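Possible periplasmic protein (PDB 3RGC) is a periplasmic SurA-like chaperone that probably also catalyses peptidyl-prolyl cis-trans isomerisation. Local coordinates at residues B[6-11]-B[244-249]; B[10-15]-B[34-39]; B[101-106]-B[232-237]; B[137-142]-B[162-167]. All blocks are in the same frame, centred on the assembly; numbering follows the deposited sequence.

Contact 1. Residues B[6-11]-B[244-249]; sequences VVDKEP and KINIEY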
# COMPACT_ATOMS: atom_id res chain seq x y z
N VAL B 6 31.45 6.38 38.44
CA VAL B 6 31.86 7.53 37.67
C VAL B 6 32.15 6.97 36.30
O VAL B 6 32.79 5.93 36.18
CB VAL B 6 33.12 8.18 38.26
CG1 VAL B 6 33.43 9.48 37.57
CG2 VAL B 6 32.93 8.42 39.73
N VAL B 7 31.64 7.63 35.26
CA VAL B 7 31.86 7.23 33.88
C VAL B 7 32.51 8.40 33.16
O VAL B 7 31.95 9.50 33.14
CB VAL B 7 30.55 6.85 33.19
CG1 VAL B 7 30.81 6.40 31.73
CG2 VAL B 7 29.84 5.77 33.97
N ASP B 8 33.68 8.16 32.58
CA ASP B 8 34.60 9.25 32.29
C ASP B 8 34.79 9.96 33.62
O ASP B 8 35.47 9.44 34.51
CB ASP B 8 34.03 10.21 31.26
CG ASP B 8 34.58 9.95 29.87
OD1 ASP B 8 34.01 10.49 28.89
OD2 ASP B 8 35.58 9.21 29.76
N LYS B 9 34.18 11.12 33.77
CA LYS B 9 34.20 11.81 35.05
C LYS B 9 32.78 12.03 35.58
O LYS B 9 32.59 12.45 36.72
CB LYS B 9 34.96 13.14 34.94
N GLU B 10 31.80 11.69 34.75
CA GLU B 10 30.39 11.89 35.07
C GLU B 10 29.86 10.90 36.11
O GLU B 10 29.84 9.69 35.88
CB GLU B 10 29.56 11.88 33.78
CG GLU B 10 29.90 13.06 32.88
CD GLU B 10 29.38 12.91 31.46
OE1 GLU B 10 28.35 12.24 31.27
OE2 GLU B 10 30.01 13.47 30.53
N PRO B 11 29.42 11.42 37.26
CA PRO B 11 28.98 10.59 38.39
C PRO B 11 27.59 9.98 38.20
O PRO B 11 26.71 10.58 37.58
CB PRO B 11 28.96 11.58 39.56
CG PRO B 11 28.64 12.89 38.91
CD PRO B 11 29.33 12.86 37.55
N LYS B 244 37.63 2.15 25.79
CA LYS B 244 38.55 3.26 26.00
C LYS B 244 38.24 4.18 27.19
O LYS B 244 39.04 5.04 27.52
CB LYS B 244 38.66 4.11 24.72
N ILE B 245 37.08 4.01 27.83
CA ILE B 245 36.74 4.89 28.95
C ILE B 245 36.92 4.20 30.28
O ILE B 245 36.79 2.98 30.38
CB ILE B 245 35.29 5.41 28.87
CG1 ILE B 245 34.31 4.25 28.95
CG2 ILE B 245 35.07 6.23 27.60
CD1 ILE B 245 32.89 4.66 28.68
N ASN B 246 37.20 5.00 31.30
CA ASN B 246 37.28 4.50 32.67
C ASN B 246 35.93 4.48 33.38
O ASN B 246 35.25 5.50 33.52
CB ASN B 246 38.31 5.28 33.48
CG ASN B 246 38.37 6.74 33.09
OD1 ASN B 246 37.38 7.30 32.60
ND2 ASN B 246 39.52 7.36 33.28
N ILE B 247 35.54 3.29 33.82
CA ILE B 247 34.31 3.07 34.55
C ILE B 247 34.71 2.52 35.90
O ILE B 247 35.18 1.38 36.00
CB ILE B 247 33.42 2.04 33.83
CG1 ILE B 247 32.90 2.59 32.50
CG2 ILE B 247 32.28 1.59 34.74
CD1 ILE B 247 32.04 1.62 31.71
N GLU B 248 34.56 3.32 36.95
CA GLU B 248 35.00 2.89 38.26
C GLU B 248 33.84 2.79 39.23
O GLU B 248 33.07 3.73 39.38
CB GLU B 248 36.05 3.87 38.81
CG GLU B 248 37.24 4.07 37.89
CD GLU B 248 38.41 4.73 38.61
OE1 GLU B 248 38.36 4.81 39.86
OE2 GLU B 248 39.37 5.17 37.93
N TYR B 249 33.73 1.65 39.89
CA TYR B 249 32.76 1.48 40.96
C TYR B 249 33.36 2.03 42.25
O TYR B 249 34.55 1.80 42.52
CB TYR B 249 32.38 -0.01 41.14
CG TYR B 249 31.54 -0.58 40.02
CD1 TYR B 249 30.24 -0.98 40.24
CD2 TYR B 249 32.06 -0.71 38.73
CE1 TYR B 249 29.47 -1.50 39.22
CE2 TYR B 249 31.30 -1.23 37.69
CZ TYR B 249 30.00 -1.62 37.94
OH TYR B 249 29.24 -2.14 36.91
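V6 and E248 grip each other through a reciprocal pair of backbone hydrogen bonds, V6 N to E248 O at 3.2 Å (162° at the hydrogen) and E248 N to V6 O, also at 3.2 Å. One step on, V7 and I247 form a non-hydrogen-bonded pair, and D8 N adds a weak bond to N246 O. The N-H and C=O of V7 point the other way and bond to E10, closing a type II' turn. Strand 3-7 is thus central in a three-stranded antiparallel sheet, with 10-13 on one side and 247-249 on the other. First and last strands of the chain are thereby joined, consistent with the composite core of SurA-like chaperones, built from both ends of the chain. Beta-branched residues suit these extended backbones. V7 CG1 meets I245 CD1 at 4.1 Å and, more loosely, I247 CG1 at 4.4 Å. I245 delivers that methyl with CG1 set between its backbone N and carbonyl carbon (chi1 63°), and M40 of helix 30-48 packs against the same isoleucine. D8, with the positive phi that the turn demands, turns OD2 back to I245 CG2 at 3.7 Å while OD1 has a weak hydrogen bond to S43. The amide of N246 stands nearly perpendicular to the D8 carboxylate, its OD1 lying 3.4 Å from D8 CA.

Contact 2. Residues B[10-15]-B[34-39]; sequences EPITTY and VLINEK
Strand 10-13 runs nearly antiparallel to the helical segment 34-39, the axes 9.6 Å apart at closest and 158° between their directions, so that I12 faces L35 and E10 faces K39. I12 is the wedge. Its CG2 branch presses on L35 CD1 at 3.5 Å, tighter than usual for two methyls, while the longer branch carries CD1 over the helix backbone to within 3.8 Å of L35 O. A branched aliphatic suits this buried place, its arms meeting both side chain and backbone of the helix. K39 lies alongside I12 but runs in the opposite direction, CG against I12 CG1 at 3.9 Å. A bend at chi2 (-52°) folds the lysine chain back along the isoleucine, after which it extends straight, bringing K39 CE to 3.8 Å and NZ to 4.1 Å from P11 O; its methylenes thus cover apolar surface. E10 crosses the same lysine obliquely, its OE1 3.9 Å from K39 CD; the opposite charges remain 5.2 Å apart, E10 OE1 to K39 NZ, too far for a salt bridge. Such packing of one sheet face on a helix is part of the SurA-type N-terminal domain, where helix 30-48 backs the small terminal sheet.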
# COMPACT_ATOMS: atom_id res chain seq x y z
N GLU B 10 31.80 11.69 34.75
CA GLU B 10 30.39 11.89 35.07
C GLU B 10 29.86 10.90 36.11
O GLU B 10 29.84 9.69 35.88
CB GLU B 10 29.56 11.88 33.78
CG GLU B 10 29.90 13.06 32.88
CD GLU B 10 29.38 12.91 31.46
OE1 GLU B 10 28.35 12.24 31.27
OE2 GLU B 10 30.01 13.47 30.53
N PRO B 11 29.42 11.42 37.26
CA PRO B 11 28.98 10.59 38.39
C PRO B 11 27.59 9.98 38.20
O PRO B 11 26.71 10.58 37.58
CB PRO B 11 28.96 11.58 39.56
CG PRO B 11 28.64 12.89 38.91
CD PRO B 11 29.33 12.86 37.55
N ILE B 12 27.40 8.79 38.75
CA ILE B 12 26.09 8.14 38.77
C ILE B 12 25.81 7.81 40.21
O ILE B 12 26.57 7.08 40.84
CB ILE B 12 26.10 6.82 37.98
CG1 ILE B 12 26.45 7.07 36.51
CG2 ILE B 12 24.74 6.13 38.13
CD1 ILE B 12 26.64 5.79 35.69
N THR B 13 24.73 8.36 40.74
CA THR B 13 24.47 8.27 42.16
C THR B 13 23.55 7.11 42.45
O THR B 13 22.85 6.61 41.57
CB THR B 13 23.79 9.55 42.69
OG1 THR B 13 22.45 9.64 42.16
CG2 THR B 13 24.57 10.77 42.28
N THR B 14 23.54 6.68 43.70
CA THR B 14 22.60 5.66 44.13
C THR B 14 21.16 6.14 43.90
O THR B 14 20.25 5.33 43.70
CB THR B 14 22.82 5.28 45.58
OG1 THR B 14 22.83 6.46 46.39
CG2 THR B 14 24.17 4.57 45.73
N TYR B 15 20.97 7.46 43.92
CA TYR B 15 19.66 8.03 43.65
C TYR B 15 19.26 7.79 42.19
O TYR B 15 18.17 7.29 41.92
CB TYR B 15 19.63 9.52 43.98
N VAL B 34 21.89 0.92 31.79
CA VAL B 34 21.27 2.07 31.14
C VAL B 34 22.01 3.35 31.50
O VAL B 34 22.39 4.14 30.62
CB VAL B 34 19.80 2.23 31.56
CG1 VAL B 34 19.33 3.65 31.33
CG2 VAL B 34 18.93 1.25 30.81
N LEU B 35 22.23 3.56 32.79
CA LEU B 35 22.89 4.76 33.27
C LEU B 35 24.31 4.87 32.73
O LEU B 35 24.77 5.96 32.40
CB LEU B 35 22.87 4.82 34.80
CG LEU B 35 21.55 5.27 35.44
CD1 LEU B 35 21.61 5.15 36.95
CD2 LEU B 35 21.25 6.72 35.05
N ILE B 36 24.99 3.74 32.61
CA ILE B 36 26.36 3.77 32.08
C ILE B 36 26.31 4.21 30.63
O ILE B 36 27.03 5.12 30.23
CB ILE B 36 27.08 2.42 32.20
CG1 ILE B 36 27.25 2.01 33.66
CG2 ILE B 36 28.43 2.48 31.52
CD1 ILE B 36 28.20 0.88 33.85
N ASN B 37 25.44 3.60 29.84
CA ASN B 37 25.30 4.00 28.45
C ASN B 37 24.80 5.45 28.28
O ASN B 37 25.25 6.15 27.38
CB ASN B 37 24.39 3.02 27.69
CG ASN B 37 24.22 3.40 26.23
OD1 ASN B 37 25.06 3.09 25.39
ND2 ASN B 37 23.11 4.07 25.93
N GLU B 38 23.89 5.90 29.13
CA GLU B 38 23.44 7.29 29.04
C GLU B 38 24.59 8.25 29.25
O GLU B 38 24.66 9.29 28.61
CB GLU B 38 22.35 7.61 30.05
CG GLU B 38 20.97 7.20 29.62
CD GLU B 38 19.92 7.69 30.59
OE1 GLU B 38 20.28 8.49 31.49
OE2 GLU B 38 18.74 7.27 30.47
N LYS B 39 25.49 7.92 30.16
CA LYS B 39 26.62 8.83 30.39
C LYS B 39 27.56 8.85 29.20
O LYS B 39 28.11 9.89 28.86
CB LYS B 39 27.37 8.48 31.67
CG LYS B 39 26.52 8.57 32.92
CD LYS B 39 25.82 9.91 33.00
CE LYS B 39 25.00 10.03 34.26
NZ LYS B 39 24.30 11.34 34.33

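Contact 3. Residues B[101-106]-B[232-237]; sequences KLYEKI and NFIQDY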
# COMPACT_ATOMS: atom_id res chain seq x y z
N LYS B 101 19.91 13.05 16.99
CA LYS B 101 20.99 13.81 16.35
C LYS B 101 22.33 13.08 16.55
O LYS B 101 23.14 12.99 15.63
CB LYS B 101 21.06 15.24 16.87
CG LYS B 101 20.13 16.24 16.19
CD LYS B 101 20.42 17.66 16.65
CE LYS B 101 19.84 18.69 15.70
NZ LYS B 101 20.49 20.03 15.88
N LEU B 102 22.54 12.54 17.76
CA LEU B 102 23.80 11.88 18.11
C LEU B 102 24.05 10.66 17.23
O LEU B 102 25.13 10.51 16.66
CB LEU B 102 23.79 11.45 19.60
CG LEU B 102 24.91 10.49 20.00
CD1 LEU B 102 26.26 11.14 19.78
CD2 LEU B 102 24.79 9.97 21.45
N TYR B 103 23.05 9.80 17.11
CA TYR B 103 23.18 8.62 16.27
C TYR B 103 23.24 8.93 14.76
O TYR B 103 23.84 8.18 14.00
CB TYR B 103 22.09 7.60 16.61
CG TYR B 103 22.24 7.06 18.00
CD1 TYR B 103 23.33 6.30 18.34
CD2 TYR B 103 21.31 7.35 18.99
CE1 TYR B 103 23.49 5.82 19.62
CE2 TYR B 103 21.46 6.88 20.27
CZ TYR B 103 22.56 6.12 20.59
OH TYR B 103 22.73 5.63 21.86
N GLU B 104 22.61 10.02 14.33
CA GLU B 104 22.77 10.45 12.93
C GLU B 104 24.21 10.85 12.69
O GLU B 104 24.82 10.43 11.72
CB GLU B 104 21.93 11.69 12.64
CG GLU B 104 20.44 11.57 12.75
CD GLU B 104 19.77 12.94 12.70
OE1 GLU B 104 20.40 13.91 12.19
OE2 GLU B 104 18.62 13.07 13.18
N LYS B 105 24.75 11.70 13.56
CA LYS B 105 26.13 12.15 13.47
C LYS B 105 27.07 10.95 13.43
O LYS B 105 27.91 10.83 12.53
CB LYS B 105 26.46 13.04 14.69
CG LYS B 105 27.85 13.64 14.70
CD LYS B 105 28.06 14.57 13.51
CE LYS B 105 29.36 15.35 13.62
NZ LYS B 105 29.66 16.15 12.39
N ILE B 106 26.93 10.06 14.39
CA ILE B 106 27.77 8.88 14.43
C ILE B 106 27.68 8.11 13.13
O ILE B 106 28.69 7.76 12.54
CB ILE B 106 27.41 7.96 15.62
CG1 ILE B 106 27.90 8.59 16.93
CG2 ILE B 106 28.04 6.58 15.46
CD1 ILE B 106 27.65 7.71 18.12
N ASN B 232 25.50 -1.85 12.88
CA ASN B 232 26.79 -2.44 13.28
C ASN B 232 27.85 -1.40 13.56
O ASN B 232 28.61 -1.50 14.52
CB ASN B 232 27.32 -3.40 12.21
CG ASN B 232 26.46 -4.64 12.07
OD1 ASN B 232 25.59 -4.90 12.90
ND2 ASN B 232 26.71 -5.41 11.02
N PHE B 233 27.92 -0.40 12.68
CA PHE B 233 28.89 0.67 12.85
C PHE B 233 28.63 1.45 14.14
O PHE B 233 29.55 1.83 14.86
CB PHE B 233 28.84 1.62 11.65
CG PHE B 233 29.80 2.76 11.77
CD1 PHE B 233 31.09 2.65 11.27
CD2 PHE B 233 29.41 3.93 12.38
CE1 PHE B 233 31.98 3.72 11.39
CE2 PHE B 233 30.30 5.00 12.50
CZ PHE B 233 31.58 4.90 12.01
N ILE B 234 27.36 1.72 14.40
CA ILE B 234 26.96 2.39 15.62
C ILE B 234 27.35 1.54 16.84
O ILE B 234 28.01 2.03 17.76
CB ILE B 234 25.45 2.68 15.63
CG1 ILE B 234 25.13 3.83 14.67
CG2 ILE B 234 24.98 3.01 17.03
CD1 ILE B 234 23.64 4.15 14.61
N GLN B 235 26.95 0.28 16.83
CA GLN B 235 27.34 -0.65 17.89
C GLN B 235 28.85 -0.71 18.06
O GLN B 235 29.37 -0.54 19.16
CB GLN B 235 26.80 -2.05 17.61
CG GLN B 235 25.37 -2.27 18.06
CD GLN B 235 25.26 -2.53 19.55
OE1 GLN B 235 26.27 -2.72 20.23
NE2 GLN B 235 24.03 -2.55 20.06
N ASP B 236 29.56 -0.95 16.96
CA ASP B 236 31.01 -1.01 17.00
C ASP B 236 31.61 0.27 17.58
O ASP B 236 32.58 0.23 18.33
CB ASP B 236 31.55 -1.27 15.59
CG ASP B 236 33.07 -1.20 15.52
OD1 ASP B 236 33.73 -2.20 15.87
OD2 ASP B 236 33.59 -0.14 15.11
N TYR B 237 31.02 1.40 17.22
CA TYR B 237 31.51 2.69 17.69
C TYR B 237 31.43 2.75 19.22
O TYR B 237 32.36 3.22 19.88
CB TYR B 237 30.69 3.82 17.06
CG TYR B 237 31.16 5.21 17.44
CD1 TYR B 237 32.03 5.92 16.63
CD2 TYR B 237 30.73 5.80 18.62
CE1 TYR B 237 32.47 7.19 17.00
CE2 TYR B 237 31.15 7.05 18.98
CZ TYR B 237 32.02 7.74 18.17
OH TYR B 237 32.43 9.00 18.54
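Y103 opens the contact: its side chain crosses that of I234 at about a right angle, CD1 lying 3.9 Å from I234 CG2. The same tyrosine packs on R230, one turn earlier in helix 218-244. Three residues on, I106 points toward the partner helix and buries more surface than any other residue here. Its side chain sits among F233, I234, Y237 and F238. With CG2 anti to the backbone N (chi1 -73° for CG1), that methyl lies over one face of the Y237 ring but displaced toward its rim, 4.3 Å from the centroid and 22° off the normal, a CH-pi contact. CG2 also meets F233 CE2 at 4.0 Å and I234 CG1 at 4.1 Å. The longer arm reaches further out along Y237, I106 CD1 to Y237 CD2 at 3.7 Å. Aromatic residues give a buried isoleucine broad apolar surfaces, and Y237 OH adds a hydrogen bond to Q44 of helix 30-48. I106 O lies 3.2 Å from F233 CE2. The axes of segments 101-106 and 232-237 pass 10.4 Å apart at 100°, a nearly perpendicular crossing, by which the long C-terminal helix of this SurA-like fold packs back on the helical N-terminal domain.

Contact 4. Residues B[137-142]-B[162-167]; sequences NANIYL and PQNASL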
# COMPACT_ATOMS: atom_id res chain seq x y z
N ASN B 137 -4.03 -16.65 1.60
CA ASN B 137 -5.45 -16.41 1.47
C ASN B 137 -5.76 -15.12 2.18
O ASN B 137 -5.22 -14.87 3.26
CB ASN B 137 -6.28 -17.56 2.05
CG ASN B 137 -6.06 -18.87 1.31
OD1 ASN B 137 -6.68 -19.13 0.28
ND2 ASN B 137 -5.18 -19.72 1.85
N ALA B 138 -6.60 -14.29 1.56
CA ALA B 138 -6.94 -12.98 2.10
C ALA B 138 -8.31 -12.50 1.66
O ALA B 138 -8.91 -13.04 0.73
CB ALA B 138 -5.87 -11.95 1.71
N ASN B 139 -8.81 -11.50 2.38
CA ASN B 139 -9.97 -10.74 1.93
C ASN B 139 -9.50 -9.62 1.02
O ASN B 139 -8.70 -8.79 1.43
CB ASN B 139 -10.68 -10.11 3.13
CG ASN B 139 -11.16 -11.14 4.12
OD1 ASN B 139 -11.69 -12.17 3.73
ND2 ASN B 139 -10.98 -10.87 5.40
N ILE B 140 -9.97 -9.61 -0.22
CA ILE B 140 -9.67 -8.47 -1.09
C ILE B 140 -10.85 -7.53 -1.21
O ILE B 140 -11.99 -7.96 -1.42
CB ILE B 140 -9.29 -8.90 -2.51
CG1 ILE B 140 -8.43 -10.17 -2.48
CG2 ILE B 140 -8.60 -7.74 -3.22
CD1 ILE B 140 -7.88 -10.56 -3.83
N TYR B 141 -10.57 -6.24 -1.06
CA TYR B 141 -11.56 -5.18 -1.25
C TYR B 141 -11.23 -4.40 -2.51
O TYR B 141 -10.06 -4.09 -2.76
CB TYR B 141 -11.55 -4.24 -0.05
CG TYR B 141 -12.18 -4.81 1.18
CD1 TYR B 141 -13.55 -4.69 1.40
CD2 TYR B 141 -11.43 -5.49 2.13
CE1 TYR B 141 -14.14 -5.21 2.53
CE2 TYR B 141 -12.01 -6.03 3.25
CZ TYR B 141 -13.37 -5.88 3.45
OH TYR B 141 -13.97 -6.41 4.57
N LEU B 142 -12.25 -4.07 -3.30
CA LEU B 142 -12.03 -3.36 -4.57
C LEU B 142 -12.82 -2.06 -4.67
O LEU B 142 -13.92 -1.95 -4.15
CB LEU B 142 -12.38 -4.27 -5.77
CG LEU B 142 -11.55 -5.55 -5.94
CD1 LEU B 142 -12.03 -6.33 -7.15
CD2 LEU B 142 -10.07 -5.23 -6.08
N PRO B 162 -16.02 -8.15 0.85
CA PRO B 162 -14.73 -8.51 0.28
C PRO B 162 -14.86 -9.82 -0.48
O PRO B 162 -15.76 -10.60 -0.18
CB PRO B 162 -13.86 -8.73 1.52
CG PRO B 162 -14.82 -9.28 2.52
CD PRO B 162 -16.16 -8.63 2.24
N GLN B 163 -13.99 -10.05 -1.46
CA GLN B 163 -13.85 -11.38 -2.02
C GLN B 163 -12.85 -12.11 -1.14
O GLN B 163 -12.22 -11.49 -0.29
CB GLN B 163 -13.33 -11.33 -3.45
CG GLN B 163 -14.33 -10.78 -4.45
CD GLN B 163 -13.70 -10.55 -5.81
OE1 GLN B 163 -12.48 -10.64 -5.97
NE2 GLN B 163 -14.54 -10.25 -6.81
N ASN B 164 -12.70 -13.41 -1.35
CA ASN B 164 -11.73 -14.21 -0.62
C ASN B 164 -10.81 -14.93 -1.58
O ASN B 164 -11.11 -16.04 -2.02
CB ASN B 164 -12.42 -15.22 0.29
CG ASN B 164 -12.70 -14.66 1.66
OD1 ASN B 164 -12.16 -13.62 2.03
ND2 ASN B 164 -13.53 -15.36 2.42
N ALA B 165 -9.68 -14.31 -1.89
CA ALA B 165 -8.75 -14.88 -2.85
C ALA B 165 -7.81 -15.91 -2.24
O ALA B 165 -7.28 -15.71 -1.15
CB ALA B 165 -7.95 -13.77 -3.52
N SER B 166 -7.62 -17.02 -2.95
CA SER B 166 -6.58 -17.98 -2.61
C SER B 166 -5.42 -17.80 -3.58
O SER B 166 -5.34 -18.49 -4.60
CB SER B 166 -7.11 -19.41 -2.69
OG SER B 166 -8.16 -19.61 -1.76
N LEU B 167 -4.54 -16.85 -3.27
CA LEU B 167 -3.44 -16.51 -4.16
C LEU B 167 -2.41 -17.63 -4.26
O LEU B 167 -1.54 -17.77 -3.40
CB LEU B 167 -2.77 -15.21 -3.71
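N137 and S166 meet at one end of an antiparallel strand pair in which 163-167 forms the edge of the four-stranded sheet of the C-terminal domain, assigned to the FKBP clan and consistent with a prolyl-isomerase-like fold. Followed outward, N137 has CB 3.8 Å from A165 O, then CG 3.8 Å from S166 OG, and finally OD1 accepting a hydrogen bond from S166 OG at 2.6 Å, the hydroxyl sitting on the extension of the amide C=O (175°). Such short polar side chains can bond across a non-hydrogen-bonded pair. The ladder continues with A138 N to A165 O at 3.1 Å, answered by a weak return bond, and with two bonds, I140 N to Q163 O and Q163 N to I140 O, both 2.9 Å. On the other face from N137, I140 CD1 lies 3.2 Å from A165 CB, closer than usual van der Waals contact, an approach that the small alanine methyl suits. N139 ND2 is hydrogen-bonded to E202 OE1 of neighbouring strand 198-207. At the far end, P162 CB sits over one face of the Y141 ring, offset toward its rim, 3.6 Å from the centroid and 18° off the normal.

In the fold
Contacts 1 and 2 are neighbours, their centres 9 Å apart: they share E10 and P11, reach the same sheet, and touch where V7 meets I12 and K39. Contact 1 builds that sheet by backbone bonding at its surface, while the partly buried contact 2 packs it on a helix mainly through side chains, without hydrogen bonds between the segments. Contact 3, a surface contact round the buried I106, is also apolar packing, largely between side chains and richer in aromatics; its helix 218-244 leads on to strand 247-249 of contact 1. Contact 4 stands apart, 43 Å or more between centres, in the C-terminal domain. Like contact 1 it pairs strands at the surface, but adds a side-chain hydrogen bond.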